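Local coordinates for phosphotriesterase family protein (Listeria monocytogenes serotype 4b str. H7858, PDB 3PNZ), which probably hydrolyses phosphorylated sugar lactones, as a zinc-dependent lactonase of the amidohydrolase fold, at residues P29-E34 / K97-D102. Numbering follows the deposited sequence.
With PO4 (phosphate ion), chain K.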
ATOM      1  N   PRO A  29       2.144 -14.058  -5.915  1.00 21.55           N
ATOM      2  CA  PRO A  29       2.662 -13.318  -7.072  1.00 21.98           C
ATOM      3  C   PRO A  29       3.166 -14.263  -8.160  1.00 26.68           C
ATOM      4  O   PRO A  29       4.024 -15.093  -7.874  1.00 25.55           O
ATOM      5  CB  PRO A  29       3.851 -12.538  -6.494  1.00 26.17           C
ATOM      6  CG  PRO A  29       3.639 -12.492  -5.036  1.00 29.55           C
ATOM      7  CD  PRO A  29       2.752 -13.636  -4.641  1.00 22.87           C
ATOM      8  N   ALA A  30       2.644 -14.145  -9.375  1.00 24.89           N
ATOM      9  CA  ALA A  30       3.020 -15.062 -10.448  1.00 27.90           C
ATOM     10  C   ALA A  30       4.523 -15.050 -10.685  1.00 30.20           C
ATOM     11  O   ALA A  30       5.160 -16.098 -10.765  1.00 30.83           O
ATOM     12  CB  ALA A  30       2.286 -14.710 -11.730  1.00 26.15           C
ATOM     13  N   TYR A  31       5.081 -13.852 -10.799  1.00 26.10           N
ATOM     14  CA  TYR A  31       6.503 -13.697 -11.069  1.00 26.95           C
ATOM     15  C   TYR A  31       7.360 -14.497 -10.084  1.00 28.83           C
ATOM     16  O   TYR A  31       8.326 -15.154 -10.481  1.00 30.65           O
ATOM     17  CB  TYR A  31       6.883 -12.217 -11.047  1.00 27.28           C
ATOM     18  CG  TYR A  31       8.355 -11.977 -11.239  1.00 26.99           C
ATOM     19  CD1 TYR A  31       8.881 -11.750 -12.503  1.00 29.85           C
ATOM     20  CD2 TYR A  31       9.226 -12.000 -10.158  1.00 28.63           C
ATOM     21  CE1 TYR A  31      10.234 -11.536 -12.683  1.00 32.95           C
ATOM     22  CE2 TYR A  31      10.573 -11.790 -10.330  1.00 30.08           C
ATOM     23  CZ  TYR A  31      11.074 -11.560 -11.591  1.00 32.73           C
ATOM     24  OH  TYR A  31      12.423 -11.344 -11.762  1.00 35.23           O
ATOM     25  N   TRP A  32       7.000 -14.455  -8.804  1.00 26.59           N
ATOM     26  CA  TRP A  32       7.774 -15.155  -7.781  1.00 26.19           C
ATOM     27  C   TRP A  32       7.461 -16.651  -7.724  1.00 28.71           C
ATOM     28  O   TRP A  32       8.364 -17.475  -7.555  1.00 30.61           O
ATOM     29  CB  TRP A  32       7.579 -14.498  -6.412  1.00 27.15           C
ATOM     30  CG  TRP A  32       8.196 -13.133  -6.335  1.00 25.92           C
ATOM     31  CD1 TRP A  32       7.568 -11.955  -6.027  1.00 27.70           C
ATOM     32  CD2 TRP A  32       9.568 -12.803  -6.575  1.00 26.47           C
ATOM     33  NE1 TRP A  32       8.469 -10.916  -6.063  1.00 26.69           N
ATOM     34  CE2 TRP A  32       9.704 -11.410  -6.395  1.00 27.12           C
ATOM     35  CE3 TRP A  32      10.698 -13.553  -6.925  1.00 28.42           C
ATOM     36  CZ2 TRP A  32      10.921 -10.753  -6.550  1.00 30.33           C
ATOM     37  CZ3 TRP A  32      11.910 -12.894  -7.081  1.00 33.29           C
ATOM     38  CH2 TRP A  32      12.009 -11.510  -6.896  1.00 31.85           C
ATOM     39  N   GLN A  33       6.183 -16.993  -7.872  1.00 28.96           N
ATOM     40  CA  GLN A  33       5.760 -18.387  -7.915  1.00 32.90           C
ATOM     41  C   GLN A  33       6.491 -19.140  -9.029  1.00 32.26           C
ATOM     42  O   GLN A  33       6.946 -20.270  -8.844  1.00 29.68           O
ATOM     43  CB  GLN A  33       4.249 -18.466  -8.148  1.00 32.14           C
ATOM     44  CG  GLN A  33       3.673 -19.869  -8.048  1.00 36.74           C
ATOM     45  CD  GLN A  33       2.224 -19.928  -8.484  1.00 40.20           C
ATOM     46  OE1 GLN A  33       1.825 -19.269  -9.449  1.00 45.07           O
ATOM     47  NE2 GLN A  33       1.425 -20.721  -7.780  1.00 46.52           N
ATOM     48  N   GLU A  34       6.603 -18.504 -10.187  1.00 28.37           N
ATOM     49  CA  GLU A  34       7.263 -19.121 -11.328  1.00 30.46           C
ATOM     50  C   GLU A  34       8.754 -19.322 -11.078  1.00 35.33           C
ATOM     51  O   GLU A  34       9.388 -20.147 -11.735  1.00 34.18           O
ATOM     52  CB  GLU A  34       7.030 -18.293 -12.594  1.00 29.78           C
ATOM     53  CG  GLU A  34       5.574 -18.332 -13.068  1.00 32.48           C
ATOM     54  CD  GLU A  34       5.258 -17.287 -14.121  1.00 32.41           C
ATOM     55  OE1 GLU A  34       6.165 -16.925 -14.897  1.00 37.03           O
ATOM     56  OE2 GLU A  34       4.093 -16.831 -14.173  1.00 33.31           O
ATOM     57  N   LYS A  97       4.441  -3.062  -9.865  1.00 26.88           N
ATOM     58  CA  LYS A  97       5.786  -2.759 -10.379  1.00 25.20           C
ATOM     59  C   LYS A  97       6.115  -3.608 -11.620  1.00 24.45           C
ATOM     60  O   LYS A  97       5.774  -4.787 -11.665  1.00 25.98           O
ATOM     61  CB  LYS A  97       6.854  -2.966  -9.291  1.00 24.82           C
ATOM     62  CG  LYS A  97       6.796  -4.320  -8.586  1.00 27.09           C
ATOM     63  CD  LYS A  97       7.590  -4.275  -7.292  1.00 29.81           C
ATOM     64  CE  LYS A  97       7.470  -5.559  -6.502  1.00 27.93           C
ATOM     65  NZ  LYS A  97       8.051  -5.405  -5.126  1.00 30.81           N
ATOM     66  N   SER A  98       6.791  -3.015 -12.601  1.00 25.41           N
ATOM     67  CA  SER A  98       6.895  -3.615 -13.935  1.00 25.60           C
ATOM     68  C   SER A  98       7.687  -4.916 -14.041  1.00 26.75           C
ATOM     69  O   SER A  98       7.446  -5.696 -14.961  1.00 25.36           O
ATOM     70  CB  SER A  98       7.425  -2.614 -14.963  1.00 26.82           C
ATOM     71  OG  SER A  98       8.795  -2.323 -14.733  1.00 27.71           O
ATOM     72  N   PHE A  99       8.621  -5.169 -13.128  1.00 27.53           N
ATOM     73  CA  PHE A  99       9.369  -6.423 -13.215  1.00 26.92           C
ATOM     74  C   PHE A  99       8.460  -7.636 -13.001  1.00 30.15           C
ATOM     75  O   PHE A  99       8.719  -8.715 -13.531  1.00 28.14           O
ATOM     76  CB  PHE A  99      10.633  -6.438 -12.322  1.00 28.88           C
ATOM     77  CG  PHE A  99      10.387  -6.785 -10.867  1.00 28.48           C
ATOM     78  CD1 PHE A  99      10.077  -8.083 -10.480  1.00 29.30           C
ATOM     79  CD2 PHE A  99      10.534  -5.820  -9.878  1.00 27.94           C
ATOM     80  CE1 PHE A  99       9.878  -8.405  -9.139  1.00 30.84           C
ATOM     81  CE2 PHE A  99      10.336  -6.136  -8.533  1.00 28.03           C
ATOM     82  CZ  PHE A  99      10.008  -7.429  -8.167  1.00 30.54           C
ATOM     83  N   LEU A 100       7.371  -7.442 -12.262  1.00 24.07           N
ATOM     84  CA  LEU A 100       6.390  -8.505 -12.046  1.00 23.97           C
ATOM     85  C   LEU A 100       5.645  -8.886 -13.319  1.00 23.99           C
ATOM     86  O   LEU A 100       5.017  -9.944 -13.384  1.00 26.20           O
ATOM     87  CB  LEU A 100       5.349  -8.063 -11.015  1.00 26.82           C
ATOM     88  CG  LEU A 100       5.843  -7.795  -9.601  1.00 25.47           C
ATOM     89  CD1 LEU A 100       4.722  -7.139  -8.801  1.00 26.90           C
ATOM     90  CD2 LEU A 100       6.306  -9.100  -8.967  1.00 28.93           C
ATOM     91  N   TRP A 101       5.690  -8.019 -14.319  1.00 21.99           N
ATOM     92  CA  TRP A 101       4.817  -8.178 -15.483  1.00 23.13           C
ATOM     93  C   TRP A 101       5.225  -9.328 -16.399  1.00 27.62           C
ATOM     94  O   TRP A 101       4.513  -9.655 -17.351  1.00 25.56           O
ATOM     95  CB  TRP A 101       4.701  -6.863 -16.256  1.00 23.99           C
ATOM     96  CG  TRP A 101       4.098  -5.782 -15.413  1.00 23.25           C
ATOM     97  CD1 TRP A 101       3.493  -5.939 -14.194  1.00 25.42           C
ATOM     98  CD2 TRP A 101       4.034  -4.387 -15.716  1.00 23.04           C
ATOM     99  NE1 TRP A 101       3.065  -4.723 -13.719  1.00 22.81           N
ATOM    100  CE2 TRP A 101       3.388  -3.753 -14.632  1.00 21.01           C
ATOM    101  CE3 TRP A 101       4.471  -3.607 -16.789  1.00 23.99           C
ATOM    102  CZ2 TRP A 101       3.165  -2.379 -14.597  1.00 25.15           C
ATOM    103  CZ3 TRP A 101       4.244  -2.236 -16.755  1.00 26.58           C
ATOM    104  CH2 TRP A 101       3.595  -1.640 -15.665  1.00 24.11           C
ATOM    105  N   ASP A 102       6.364  -9.945 -16.106  1.00 28.86           N
ATOM    106  CA  ASP A 102       6.792 -11.127 -16.844  1.00 30.76           C
ATOM    107  C   ASP A 102       5.906 -12.312 -16.468  1.00 32.03           C
ATOM    108  O   ASP A 102       5.797 -13.282 -17.220  1.00 31.51           O
ATOM    109  CB  ASP A 102       8.256 -11.446 -16.545  1.00 32.13           C
ATOM    110  CG  ASP A 102       8.752 -12.676 -17.290  1.00 40.68           C
ATOM    111  OD1 ASP A 102       8.903 -12.605 -18.531  1.00 40.77           O
ATOM    112  OD2 ASP A 102       8.998 -13.711 -16.631  1.00 38.45           O
TER
HETATM  113  P   PO4 K 335       5.967  -4.774  -2.827  0.51 29.55           P
HETATM  114  O1  PO4 K 335       4.856  -5.761  -3.105  0.52 27.87           O
HETATM  115  O2  PO4 K 335       6.097  -3.855  -4.012  0.79 27.70           O
HETATM  116  O3  PO4 K 335       5.672  -3.940  -1.614  0.96 25.28           O
HETATM  117  O4  PO4 K 335       7.254  -5.511  -2.550  0.43 28.53           O
HETATM  118  O   HOH W   1       3.615 -11.491 -11.363  1.00 25.78           O
HETATM  119  O   HOH W   2       8.405  -8.394  -4.498  1.00 30.22           O
HETATM  120  O   HOH W   3       7.557 -14.714 -14.639  1.00 34.54           O
HETATM  121  O   HOH W   4       5.870 -16.031 -17.512  1.00 37.95           O
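F99 turns its ring edge to one face of Y31, a T-shaped pair with planes at 70° and centroids 5.1 Å apart. F99 CE1 touches Y31 CE2 at 3.7 Å. The rim of the Y31 ring meets D102 CB, and F99 O comes within 3.2 Å of Y31 CD1. Y31 CD2 lies over the centre of one face of W32, its neighbour in the helix. W32 CZ2 meets F99 CE1 at 3.6 Å. With CG anti to the backbone N (chi1 177°), Y31 extends toward 97-102. Its CB packs on L100 CD2.

No direct hydrogen bond joins the segments; waters do this work. One accepts from Y31 N (2.8 Å) and donates to L100 O. Another accepts from W32 NE1 and from K97 NZ, which also hydrogen-bonds O2 and O4 of a phosphate, probably from the crystallisation liquor. Two more each donate to E34 OE1; one also donates to D102 OD2, the other to D102 O. E34 OE2 accepts a hydrogen bond from K104 N, and D102 OD2 makes a salt bridge with R35.

The aromatic cluster joins two beta-alpha loops of the TIM-barrel amidohydrolase fold, with the L100 side chain about 8 Å from a zinc ion.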